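Local coordinates for protein putative peptidase (Bacteroides fragilis, PDB 5DYN) that probably cleaves peptide bonds as a clostripain-family cysteine protease, one associated with activation of the Bacteroides fragilis toxin, at residues Tyr157-Arg162 with Asp207-Ser212; Gly144-Asp149 with Gly200-Asn205; Tyr50-Pro55 with Val109-Ala114; Glu120-Ala125 with Asp175-Ala180. One frame throughout, in Å; residues are numbered along the deposited sequence.

Contact 1. Residues Tyr157-Arg162 with Asp207-Ser212; sequences YYDLDR and DAKGLS. With NA (sodium ion), chain J; NA (sodium ion), chain I.
The carboxylate of Asp159 and the backbone of Lys209 give a worked example of one acidic group serving two pieces of chain. With CG placed opposite the backbone N (chi1 -177°), the carboxylate of Asp159 turns in front of the helix that starts at Leu160. OD2 caps that helix, accepting from Arg162 N at 2.8 Å on its anti side. OD1 takes Lys209 N at 2.9 Å along a nearly straight bond that comes in from above the carboxylate plane, and adds a weak bond from Gly210 N; Tyr148 OH is a further partner of it. Beside this, Leu160 N reaches Leu211 O at 3.0 Å. A water donates to Leu211 O, accepts from Asp161 N and makes a weak bond to Asp159 OD1.

Two residues on, Asp161 OD2 takes three donors. Arg162, bent at chi2 and chi3, doubles back to present NE at 3.0 Å and NH2 with the oxygen in its guanidinium plane, whereas Lys209 NZ descends from above the carboxylate plane to 2.8 Å. Asp161 OD1 is held by Tyr174. Lys209 NZ also donates to Asp207 O, and the Asp207 carboxylate divides its oxygens: OD2 makes a long, weak bridge to Arg162 NH1, while OD1 binds a sodium ion at 2.7 Å. At the other end, Ser212 OG meets a second sodium ion, completed by carbonyls of Phe34 and Pro55. The arrangement is a helix N-cap tied to a salt-bridge network, following a short antiparallel pairing of Asp159 with Ser212.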
loop_
_atom_site.group_PDB
_atom_site.type_symbol
_atom_site.label_atom_id
_atom_site.label_comp_id
_atom_site.label_asym_id
_atom_site.label_seq_id
_atom_site.Cartn_x
_atom_site.Cartn_y
_atom_site.Cartn_z
ATOM N N TYR B 157 9.308 -9.570 4.070
ATOM C CA TYR B 157 9.635 -8.164 3.871
ATOM C C TYR B 157 10.672 -7.634 4.855
ATOM O O TYR B 157 10.463 -7.653 6.067
ATOM C CB TYR B 157 8.359 -7.324 3.967
ATOM C CG TYR B 157 7.175 -7.963 3.280
ATOM C CD1 TYR B 157 7.035 -7.907 1.898
ATOM C CD2 TYR B 157 6.202 -8.633 4.013
ATOM C CE1 TYR B 157 5.956 -8.499 1.265
ATOM C CE2 TYR B 157 5.122 -9.228 3.387
ATOM C CZ TYR B 157 5.004 -9.157 2.014
ATOM O OH TYR B 157 3.931 -9.745 1.389
ATOM N N TYR B 158 11.789 -7.156 4.316
ATOM C CA TYR B 158 12.827 -6.518 5.115
ATOM C C TYR B 158 13.013 -5.072 4.681
ATOM O O TYR B 158 12.666 -4.705 3.561
ATOM C CB TYR B 158 14.151 -7.264 4.987
ATOM C CG TYR B 158 14.171 -8.618 5.650
ATOM C CD1 TYR B 158 13.704 -9.743 4.986
ATOM C CD2 TYR B 158 14.670 -8.774 6.938
ATOM C CE1 TYR B 158 13.729 -10.989 5.588
ATOM C CE2 TYR B 158 14.701 -10.013 7.547
ATOM C CZ TYR B 158 14.228 -11.116 6.869
ATOM O OH TYR B 158 14.254 -12.352 7.471
ATOM N N ASP B 159 13.565 -4.251 5.565
ATOM C CA ASP B 159 13.821 -2.859 5.228
ATOM C C ASP B 159 14.923 -2.755 4.176
ATOM O O ASP B 159 16.030 -3.251 4.374
ATOM C CB ASP B 159 14.198 -2.064 6.475
ATOM C CG ASP B 159 14.391 -0.594 6.184
ATOM O OD1 ASP B 159 13.376 0.123 6.052
ATOM O OD2 ASP B 159 15.557 -0.158 6.080
ATOM N N LEU B 160 14.608 -2.111 3.055
ATOM C CA LEU B 160 15.537 -2.003 1.934
ATOM C C LEU B 160 16.814 -1.259 2.306
ATOM O O LEU B 160 17.919 -1.713 2.003
ATOM C CB LEU B 160 14.859 -1.311 0.749
ATOM C CG LEU B 160 15.755 -0.985 -0.450
ATOM C CD1 LEU B 160 16.269 -2.256 -1.098
ATOM C CD2 LEU B 160 15.011 -0.124 -1.460
ATOM N N ASP B 161 16.657 -0.117 2.966
ATOM C CA ASP B 161 17.799 0.711 3.329
ATOM C C ASP B 161 18.770 -0.011 4.260
ATOM O O ASP B 161 19.983 0.038 4.056
ATOM C CB ASP B 161 17.328 2.010 3.981
ATOM C CG ASP B 161 18.473 2.812 4.565
ATOM O OD1 ASP B 161 19.129 3.550 3.798
ATOM O OD2 ASP B 161 18.718 2.702 5.787
ATOM N N ARG B 162 18.239 -0.681 5.275
ATOM C CA ARG B 162 19.084 -1.392 6.228
ATOM C C ARG B 162 19.762 -2.597 5.585
ATOM O O ARG B 162 20.863 -2.983 5.979
ATOM C CB ARG B 162 18.268 -1.827 7.447
ATOM C CG ARG B 162 17.797 -0.677 8.322
ATOM C CD ARG B 162 18.963 0.023 9.008
ATOM N NE ARG B 162 19.572 1.049 8.167
ATOM C CZ ARG B 162 20.676 1.721 8.481
ATOM N NH1 ARG B 162 21.303 1.478 9.625
ATOM N NH2 ARG B 162 21.153 2.635 7.650
ATOM N N ASP B 207 15.944 2.794 12.933
ATOM C CA ASP B 207 16.691 3.119 11.722
ATOM C C ASP B 207 16.012 2.591 10.458
ATOM O O ASP B 207 16.546 2.724 9.358
ATOM C CB ASP B 207 18.124 2.580 11.811
ATOM C CG ASP B 207 18.179 1.090 12.095
ATOM O OD1 ASP B 207 17.123 0.425 12.061
ATOM O OD2 ASP B 207 19.293 0.579 12.343
ATOM N N ALA B 208 14.839 1.984 10.619
ATOM C CA ALA B 208 14.042 1.573 9.469
ATOM C C ALA B 208 13.560 2.817 8.723
ATOM O O ALA B 208 13.348 3.867 9.331
ATOM C CB ALA B 208 12.870 0.713 9.902
ATOM N N LYS B 209 13.390 2.703 7.410
ATOM C CA LYS B 209 13.046 3.866 6.602
ATOM C C LYS B 209 11.651 3.763 5.988
ATOM O O LYS B 209 11.160 4.724 5.395
ATOM C CB LYS B 209 14.091 4.076 5.506
ATOM C CG LYS B 209 15.520 4.220 6.024
ATOM C CD LYS B 209 15.632 5.267 7.120
ATOM C CE LYS B 209 17.087 5.633 7.393
ATOM N NZ LYS B 209 17.908 4.452 7.780
ATOM N N GLY B 210 11.019 2.600 6.123
ATOM C CA GLY B 210 9.618 2.453 5.759
ATOM C C GLY B 210 9.294 1.890 4.386
ATOM O O GLY B 210 8.136 1.899 3.971
ATOM N N LEU B 211 10.307 1.400 3.680
ATOM C CA LEU B 211 10.094 0.760 2.386
ATOM C C LEU B 211 10.701 -0.631 2.408
ATOM O O LEU B 211 11.893 -0.790 2.674
ATOM C CB LEU B 211 10.699 1.588 1.252
ATOM C CG LEU B 211 10.421 1.095 -0.172
ATOM C CD1 LEU B 211 8.941 1.220 -0.511
ATOM C CD2 LEU B 211 11.274 1.845 -1.184
ATOM N N SER B 212 9.884 -1.642 2.131
ATOM C CA SER B 212 10.341 -3.019 2.257
ATOM C C SER B 212 10.967 -3.549 0.974
ATOM O O SER B 212 10.776 -2.994 -0.109
ATOM C CB SER B 212 9.189 -3.933 2.670
ATOM O OG SER B 212 8.348 -4.206 1.565
HETATM NA NA NA J . 5.940 -4.783 2.652
HETATM NA NA NA I . 17.022 -2.206 11.469
HETATM O O HOH W 1 13.703 0.910 3.548
#

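Contact 2. Residues Gly144-Asp149 with Gly200-Asn205; sequences GVMCYD and GMFTMN. With NA (sodium ion), chain I.
Met146 and Met204 each start with CG opposite the backbone N (chi1 175° and 177°) and then bend at chi2; in Met204 this bend places the sulfur beside Tyr148, and a further one at chi3 (68°) folds its methyl CE near the same ring edge. The result is a Met-aromatic contact: the sulfur of Met204 lies beside the tyrosine ring near its plane, with SD 3.7 Å from Tyr148 CE1. It joins the loop before strand 158-159 to the end of strand 200-203, the outermost strand on its side of the central sheet. The two methionines cross at about a right angle, and Met146 CE comes to 3.6 Å from Met204 SD. The same methyl meets the rim of Phe202 in the ring plane, at 3.7 Å from CE2, and approaches Thr203 O. Its sulfur is occupied too, since Asn205 N points almost straight at Met146 SD in a weak bond of 3.6 Å.

Tyr148 OH is bonded to Asp159, on strand 158-159, and to Gly210, which should limit the swing of the ring against which Met204 rests. Toward the surface, apolar packing gives way to ion binding. The side-chain amide of Asn205 lies next to a sodium ion that Asp207 OD1 also binds, and Gly144 O coordinates the same ion at 2.5 Å.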
loop_
_atom_site.group_PDB
_atom_site.type_symbol
_atom_site.label_atom_id
_atom_site.label_comp_id
_atom_site.label_asym_id
_atom_site.label_seq_id
_atom_site.Cartn_x
_atom_site.Cartn_y
_atom_site.Cartn_z
ATOM N N GLY B 144 19.888 -7.124 12.720
ATOM C CA GLY B 144 19.965 -5.676 12.682
ATOM C C GLY B 144 19.193 -5.082 11.520
ATOM O O GLY B 144 18.907 -3.885 11.503
ATOM N N VAL B 145 18.862 -5.915 10.538
ATOM C CA VAL B 145 18.031 -5.478 9.422
ATOM C C VAL B 145 16.565 -5.695 9.764
ATOM O O VAL B 145 16.107 -6.836 9.847
ATOM C CB VAL B 145 18.362 -6.229 8.118
ATOM C CG1 VAL B 145 17.470 -5.736 6.986
ATOM C CG2 VAL B 145 19.830 -6.062 7.760
ATOM N N MET B 146 15.841 -4.598 9.971
ATOM C CA MET B 146 14.435 -4.652 10.362
ATOM C C MET B 146 13.633 -5.555 9.445
ATOM O O MET B 146 13.686 -5.421 8.221
ATOM C CB MET B 146 13.813 -3.254 10.364
ATOM C CG MET B 146 12.314 -3.252 10.658
ATOM S SD MET B 146 11.938 -3.864 12.316
ATOM C CE MET B 146 10.148 -3.950 12.261
ATOM N N CYS B 147 12.907 -6.488 10.048
ATOM C CA CYS B 147 12.009 -7.357 9.306
ATOM C C CYS B 147 10.573 -6.940 9.579
ATOM O O CYS B 147 10.110 -7.011 10.719
ATOM C CB CYS B 147 12.224 -8.819 9.690
ATOM S SG CYS B 147 11.271 -9.992 8.707
ATOM N N TYR B 148 9.876 -6.497 8.535
ATOM C CA TYR B 148 8.488 -6.059 8.669
ATOM C C TYR B 148 7.523 -7.241 8.730
ATOM O O TYR B 148 6.343 -7.070 9.035
ATOM C CB TYR B 148 8.097 -5.141 7.508
ATOM C CG TYR B 148 8.897 -3.862 7.413
ATOM C CD1 TYR B 148 8.818 -2.889 8.407
ATOM C CD2 TYR B 148 9.717 -3.618 6.318
ATOM C CE1 TYR B 148 9.547 -1.716 8.318
ATOM C CE2 TYR B 148 10.446 -2.448 6.217
ATOM C CZ TYR B 148 10.358 -1.500 7.218
ATOM O OH TYR B 148 11.084 -0.335 7.113
ATOM N N ASP B 149 8.030 -8.433 8.427
ATOM C CA ASP B 149 7.209 -9.637 8.398
ATOM C C ASP B 149 7.434 -10.469 9.655
ATOM O O ASP B 149 8.478 -11.094 9.826
ATOM C CB ASP B 149 7.516 -10.458 7.143
ATOM C CG ASP B 149 6.468 -11.526 6.865
ATOM O OD1 ASP B 149 5.746 -11.933 7.804
ATOM O OD2 ASP B 149 6.369 -11.964 5.697
ATOM N N GLY B 200 2.102 -10.521 17.690
ATOM C CA GLY B 200 1.786 -9.583 18.752
ATOM C C GLY B 200 2.501 -8.259 18.574
ATOM O O GLY B 200 2.921 -7.914 17.466
ATOM N N MET B 201 2.632 -7.509 19.661
ATOM C CA MET B 201 3.389 -6.267 19.624
ATOM C C MET B 201 4.840 -6.573 19.294
ATOM O O MET B 201 5.447 -7.456 19.895
ATOM C CB MET B 201 3.288 -5.519 20.955
ATOM C CG MET B 201 1.887 -5.051 21.303
ATOM S SD MET B 201 1.186 -3.957 20.052
ATOM C CE MET B 201 2.394 -2.635 20.019
ATOM N N PHE B 202 5.386 -5.853 18.320
ATOM C CA PHE B 202 6.782 -6.020 17.943
ATOM C C PHE B 202 7.444 -4.661 17.767
ATOM O O PHE B 202 6.788 -3.685 17.401
ATOM C CB PHE B 202 6.905 -6.848 16.661
ATOM C CG PHE B 202 6.381 -6.159 15.431
ATOM C CD1 PHE B 202 5.025 -6.154 15.145
ATOM C CD2 PHE B 202 7.250 -5.538 14.545
ATOM C CE1 PHE B 202 4.541 -5.526 14.009
ATOM C CE2 PHE B 202 6.774 -4.910 13.404
ATOM C CZ PHE B 202 5.418 -4.905 13.136
ATOM N N THR B 203 8.746 -4.601 18.034
ATOM C CA THR B 203 9.488 -3.348 17.951
ATOM C C THR B 203 9.760 -2.931 16.504
ATOM O O THR B 203 10.196 -3.735 15.679
ATOM C CB THR B 203 10.835 -3.445 18.706
ATOM O OG1 THR B 203 10.599 -3.830 20.065
ATOM C CG2 THR B 203 11.566 -2.111 18.681
ATOM N N MET B 204 9.485 -1.666 16.206
ATOM C CA MET B 204 9.867 -1.079 14.932
ATOM C C MET B 204 11.218 -0.392 15.081
ATOM O O MET B 204 11.313 0.650 15.730
ATOM C CB MET B 204 8.812 -0.081 14.453
ATOM C CG MET B 204 9.173 0.620 13.153
ATOM S SD MET B 204 9.144 -0.508 11.750
ATOM C CE MET B 204 7.391 -0.854 11.628
ATOM N N ASN B 205 12.256 -0.981 14.491
ATOM C CA ASN B 205 13.608 -0.431 14.576
ATOM C C ASN B 205 13.664 1.036 14.169
ATOM O O ASN B 205 13.046 1.446 13.187
ATOM C CB ASN B 205 14.571 -1.248 13.717
ATOM C CG ASN B 205 14.796 -2.639 14.263
ATOM O OD1 ASN B 205 14.244 -3.004 15.301
ATOM N ND2 ASN B 205 15.600 -3.431 13.562
HETATM NA NA NA I . 17.022 -2.206 11.469
#

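Contact 3. Residues Tyr50-Pro55 with Val109-Ala114; sequences YLISSP and VSVGVA. With NA (sodium ion), chain J.
Leu51 and Ala114 face each other as an antiparallel hydrogen-bonded pair, each N-H answering the other's carbonyl: Leu51 N to Ala114 O and Ala114 N to Leu51 O are both 3.0 Å. Next comes the non-hydrogen-bonded pair Ile52 and Val113, their CA atoms 4.7 Å apart. These two side chains run alongside each other and point the same way. Ile52 CG2 touches Val113 CG2 at 4.1 Å and keeps a like distance from Val111 CG1, making an apolar patch that helix 78-92 covers through Ala79 and Ala83. On the face of Leu51 and Ser53, the loop holding Met35 and Glu36 lies over the strand.

The pair belongs to the central mixed sheet of the clan CD peptidase fold, seen here in the C-terminal piece of a longer protein. Strand 50-53 runs parallel to strand 25-31 on one flank and antiparallel to strand 110-115 on the other.

The pairing slackens toward Ser53 and Gly112. Gly112 N still bonds well to Ser53 O, at 3.0 Å, but the return bond from Ser53 N to Gly112 O is weak and the CA atoms stand 5.9 Å apart. Beyond Ser53, strand 50-53 ends, and side-chain hydroxyls take over: Ser54 OG and Ser110 OG share a hydrogen bond of 3.1 Å, with Ser54 OG also bonded to Thr56 N. At the opposite end, partly exposed Tyr50 packs its CB against Val113 CG1 at 3.8 Å, its ring slanting past Ala114 O.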
loop_
_atom_site.group_PDB
_atom_site.type_symbol
_atom_site.label_atom_id
_atom_site.label_comp_id
_atom_site.label_asym_id
_atom_site.label_seq_id
_atom_site.Cartn_x
_atom_site.Cartn_y
_atom_site.Cartn_z
ATOM N N TYR B 50 2.427 9.287 -5.720
ATOM C CA TYR B 50 2.818 8.827 -4.389
ATOM C C TYR B 50 2.147 7.521 -3.973
ATOM O O TYR B 50 0.955 7.317 -4.207
ATOM C CB TYR B 50 2.519 9.913 -3.356
ATOM C CG TYR B 50 3.279 11.192 -3.615
ATOM C CD1 TYR B 50 4.610 11.318 -3.239
ATOM C CD2 TYR B 50 2.671 12.269 -4.251
ATOM C CE1 TYR B 50 5.313 12.481 -3.481
ATOM C CE2 TYR B 50 3.365 13.437 -4.497
ATOM C CZ TYR B 50 4.688 13.537 -4.110
ATOM O OH TYR B 50 5.388 14.695 -4.350
ATOM N N LEU B 51 2.934 6.642 -3.357
ATOM C CA LEU B 51 2.435 5.384 -2.813
ATOM C C LEU B 51 2.311 5.485 -1.297
ATOM O O LEU B 51 3.285 5.790 -0.610
ATOM C CB LEU B 51 3.357 4.223 -3.189
ATOM C CG LEU B 51 2.986 2.859 -2.602
ATOM C CD1 LEU B 51 1.695 2.343 -3.215
ATOM C CD2 LEU B 51 4.107 1.854 -2.786
ATOM N N ILE B 52 1.114 5.230 -0.780
ATOM C CA ILE B 52 0.860 5.359 0.650
ATOM C C ILE B 52 0.373 4.049 1.260
ATOM O O ILE B 52 -0.704 3.561 0.914
ATOM C CB ILE B 52 -0.186 6.453 0.937
ATOM C CG1 ILE B 52 0.100 7.702 0.101
ATOM C CG2 ILE B 52 -0.228 6.776 2.425
ATOM C CD1 ILE B 52 -1.033 8.702 0.097
ATOM N N SER B 53 1.165 3.492 2.171
ATOM C CA SER B 53 0.806 2.255 2.856
ATOM C C SER B 53 1.784 1.969 3.991
ATOM O O SER B 53 2.565 2.839 4.385
ATOM C CB SER B 53 0.780 1.077 1.874
ATOM O OG SER B 53 0.231 -0.084 2.472
ATOM N N SER B 54 1.733 0.750 4.519
ATOM C CA SER B 54 2.696 0.314 5.520
ATOM C C SER B 54 3.559 -0.793 4.948
ATOM O O SER B 54 3.071 -1.625 4.191
ATOM C CB SER B 54 1.992 -0.176 6.786
ATOM O OG SER B 54 2.925 -0.684 7.724
ATOM N N PRO B 55 4.852 -0.803 5.301
ATOM C CA PRO B 55 5.724 -1.906 4.890
ATOM C C PRO B 55 5.388 -3.179 5.662
ATOM O O PRO B 55 5.733 -4.284 5.234
ATOM C CB PRO B 55 7.125 -1.395 5.236
ATOM C CG PRO B 55 6.898 -0.435 6.359
ATOM C CD PRO B 55 5.579 0.226 6.066
ATOM N N VAL B 109 0.891 2.160 14.856
ATOM C CA VAL B 109 0.890 2.007 13.406
ATOM C C VAL B 109 2.190 2.546 12.802
ATOM O O VAL B 109 2.965 3.226 13.478
ATOM C CB VAL B 109 -0.319 2.740 12.772
ATOM C CG1 VAL B 109 -0.029 4.231 12.631
ATOM C CG2 VAL B 109 -0.688 2.132 11.425
ATOM N N SER B 110 2.426 2.231 11.532
ATOM C CA SER B 110 3.528 2.815 10.779
ATOM C C SER B 110 3.077 3.110 9.349
ATOM O O SER B 110 2.523 2.246 8.674
ATOM C CB SER B 110 4.740 1.884 10.779
ATOM O OG SER B 110 4.483 0.703 10.042
ATOM N N VAL B 111 3.308 4.339 8.897
ATOM C CA VAL B 111 2.890 4.761 7.563
ATOM C C VAL B 111 4.043 5.416 6.807
ATOM O O VAL B 111 4.779 6.234 7.362
ATOM C CB VAL B 111 1.704 5.754 7.627
ATOM C CG1 VAL B 111 1.255 6.148 6.224
ATOM C CG2 VAL B 111 0.546 5.155 8.405
ATOM N N GLY B 112 4.198 5.050 5.538
ATOM C CA GLY B 112 5.206 5.660 4.694
ATOM C C GLY B 112 4.629 6.184 3.393
ATOM O O GLY B 112 3.630 5.665 2.895
ATOM N N VAL B 113 5.247 7.221 2.842
ATOM C CA VAL B 113 4.870 7.710 1.521
ATOM C C VAL B 113 6.080 7.718 0.595
ATOM O O VAL B 113 7.125 8.279 0.925
ATOM C CB VAL B 113 4.267 9.122 1.575
ATOM C CG1 VAL B 113 3.810 9.549 0.192
ATOM C CG2 VAL B 113 3.106 9.161 2.537
ATOM N N ALA B 114 5.932 7.092 -0.568
ATOM C CA ALA B 114 7.029 6.979 -1.516
ATOM C C ALA B 114 6.767 7.806 -2.769
ATOM O O ALA B 114 5.677 7.763 -3.331
ATOM C CB ALA B 114 7.258 5.516 -1.885
HETATM NA NA NA J . 5.940 -4.783 2.652
#

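Contact 4. Residues Glu120-Ala125 with Asp175-Ala180; sequences ENLAVA and DSWREA. With NA (sodium ion), chain H.
Trp177 is the first residue of 175-180 to meet the helix 120-125, and its indole reaches across because CG lies opposite the backbone N (chi1 180°). The five-membered end leads. CD1 comes to 3.6 Å from Ala125 C, and Ala125 O sits at the ring edge, in its plane, while Ala125 CB touches the same carbon at 3.8 Å. Leu122 approaches the indole obliquely, its CD1 lying 3.9 Å from Trp177 NE1 and 4.0 Å from CZ2. NE1 itself is satisfied by Thr126 OG1, which also bonds to Leu122 O, so the polar edge of the ring is fixed just where its carbons pack. The six-membered part continues inward to Leu160, Asp161 and Ile164.

One turn later, Ala180 replaces the large ring with a methyl. Its CB meets Ala125 CB at 3.6 Å, a small-on-small contact. Its carbonyl O binds, at 2.6 Å, a sodium ion lying beside Asn121 of the other helix, together with Glu118 OE1.

The segment axes come within 9.1 Å at 169°. This is antiparallel helix-helix packing, in which helices 119-127 and 172-182 meet through Leu122 against Trp177 and through the facing alanines Ala125 and Ala180, with a sodium site at one end.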
loop_
_atom_site.group_PDB
_atom_site.type_symbol
_atom_site.label_atom_id
_atom_site.label_comp_id
_atom_site.label_asym_id
_atom_site.label_seq_id
_atom_site.Cartn_x
_atom_site.Cartn_y
_atom_site.Cartn_z
ATOM N N GLU B 120 12.742 4.879 -10.608
ATOM C CA GLU B 120 13.661 4.490 -11.666
ATOM C C GLU B 120 15.098 4.839 -11.289
ATOM O O GLU B 120 16.012 4.050 -11.532
ATOM C CB GLU B 120 13.267 5.147 -12.987
ATOM C CG GLU B 120 11.935 4.644 -13.515
ATOM C CD GLU B 120 11.676 5.049 -14.948
ATOM O OE1 GLU B 120 12.422 5.905 -15.470
ATOM O OE2 GLU B 120 10.728 4.505 -15.553
ATOM N N ASN B 121 15.300 6.011 -10.691
ATOM C CA ASN B 121 16.616 6.404 -10.197
ATOM C C ASN B 121 17.110 5.435 -9.128
ATOM O O ASN B 121 18.300 5.128 -9.049
ATOM C CB ASN B 121 16.586 7.828 -9.629
ATOM C CG ASN B 121 16.329 8.882 -10.690
ATOM O OD1 ASN B 121 16.464 8.624 -11.886
ATOM N ND2 ASN B 121 15.965 10.084 -10.253
ATOM N N LEU B 122 16.181 4.960 -8.302
ATOM C CA LEU B 122 16.508 4.026 -7.232
ATOM C C LEU B 122 16.953 2.677 -7.795
ATOM O O LEU B 122 17.905 2.072 -7.300
ATOM C CB LEU B 122 15.311 3.840 -6.299
ATOM C CG LEU B 122 15.571 3.018 -5.035
ATOM C CD1 LEU B 122 16.705 3.629 -4.223
ATOM C CD2 LEU B 122 14.301 2.910 -4.203
ATOM N N ALA B 123 16.261 2.216 -8.833
ATOM C CA ALA B 123 16.618 0.971 -9.503
ATOM C C ALA B 123 18.021 1.051 -10.099
ATOM O O ALA B 123 18.781 0.083 -10.054
ATOM C CB ALA B 123 15.600 0.637 -10.585
ATOM N N VAL B 124 18.358 2.209 -10.660
ATOM C CA VAL B 124 19.697 2.437 -11.188
ATOM C C VAL B 124 20.715 2.371 -10.058
ATOM O O VAL B 124 21.714 1.659 -10.151
ATOM C CB VAL B 124 19.808 3.802 -11.905
ATOM C CG1 VAL B 124 21.239 4.056 -12.352
ATOM C CG2 VAL B 124 18.863 3.859 -13.093
ATOM N N ALA B 125 20.442 3.111 -8.989
ATOM C CA ALA B 125 21.311 3.144 -7.820
ATOM C C ALA B 125 21.532 1.751 -7.247
ATOM O O ALA B 125 22.654 1.386 -6.892
ATOM C CB ALA B 125 20.729 4.056 -6.758
ATOM N N ASP B 175 26.474 5.416 0.917
ATOM C CA ASP B 175 26.194 6.849 0.881
ATOM C C ASP B 175 25.682 7.290 -0.481
ATOM O O ASP B 175 24.750 8.088 -0.572
ATOM C CB ASP B 175 27.444 7.646 1.249
ATOM C CG ASP B 175 27.957 7.314 2.633
ATOM O OD1 ASP B 175 27.151 6.851 3.467
ATOM O OD2 ASP B 175 29.161 7.520 2.893
ATOM N N SER B 176 26.296 6.763 -1.536
ATOM C CA SER B 176 25.868 7.054 -2.897
ATOM C C SER B 176 24.450 6.555 -3.113
ATOM O O SER B 176 23.591 7.289 -3.603
ATOM C CB SER B 176 26.814 6.417 -3.914
ATOM O OG SER B 176 28.086 7.038 -3.882
ATOM N N TRP B 177 24.213 5.303 -2.736
ATOM C CA TRP B 177 22.891 4.702 -2.851
ATOM C C TRP B 177 21.885 5.440 -1.976
ATOM O O TRP B 177 20.748 5.680 -2.385
ATOM C CB TRP B 177 22.936 3.221 -2.468
ATOM C CG TRP B 177 21.604 2.547 -2.556
ATOM C CD1 TRP B 177 21.090 1.891 -3.634
ATOM C CD2 TRP B 177 20.611 2.467 -1.524
ATOM N NE1 TRP B 177 19.839 1.407 -3.340
ATOM C CE2 TRP B 177 19.521 1.747 -2.051
ATOM C CE3 TRP B 177 20.538 2.936 -0.208
ATOM C CZ2 TRP B 177 18.370 1.482 -1.307
ATOM C CZ3 TRP B 177 19.396 2.672 0.529
ATOM C CH2 TRP B 177 18.328 1.952 -0.023
ATOM N N ARG B 178 22.319 5.798 -0.772
ATOM C CA ARG B 178 21.477 6.495 0.192
ATOM C C ARG B 178 20.983 7.837 -0.347
ATOM O O ARG B 178 19.876 8.275 -0.026
ATOM C CB ARG B 178 22.244 6.700 1.500
ATOM C CG ARG B 178 21.505 7.505 2.543
ATOM C CD ARG B 178 20.187 6.859 2.916
ATOM N NE ARG B 178 19.521 7.608 3.977
ATOM C CZ ARG B 178 19.736 7.412 5.273
ATOM N NH1 ARG B 178 20.596 6.484 5.672
ATOM N NH2 ARG B 178 19.089 8.142 6.170
ATOM N N GLU B 179 21.805 8.481 -1.172
ATOM C CA GLU B 179 21.425 9.741 -1.806
ATOM C C GLU B 179 20.204 9.552 -2.699
ATOM O O GLU B 179 19.295 10.381 -2.710
ATOM C CB GLU B 179 22.587 10.314 -2.623
ATOM C CG GLU B 179 23.740 10.848 -1.784
ATOM C CD GLU B 179 24.798 11.550 -2.615
ATOM O OE1 GLU B 179 25.207 10.998 -3.660
ATOM O OE2 GLU B 179 25.220 12.658 -2.221
ATOM N N ALA B 180 20.193 8.451 -3.442
ATOM C CA ALA B 180 19.091 8.157 -4.346
ATOM C C ALA B 180 17.845 7.732 -3.579
ATOM O O ALA B 180 16.724 8.028 -3.994
ATOM C CB ALA B 180 19.494 7.082 -5.335
HETATM NA NA NA H . 16.130 8.631 -6.445
#

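How the contacts relate
Contacts 1 and 3 are buried near the centre of the chain, whereas contacts 2 and 4 lie farther out and are only partly buried. Their chemistry follows their place: contact 3 is sheet pairing with an apolar face, contact 1 a charged and capped junction, contact 2 sulfur and aromatic packing, and contact 4 helix packing without polar bonds between its segments. Contact 1 touches all the others. It meets contact 2 through Tyr148 and a shared sodium ion, contact 3 through Pro55 and another, and contact 4 where Leu160 and Asp161 pack on Trp177. Contacts 2 and 3 reach the same sheet; contact 4 touches neither.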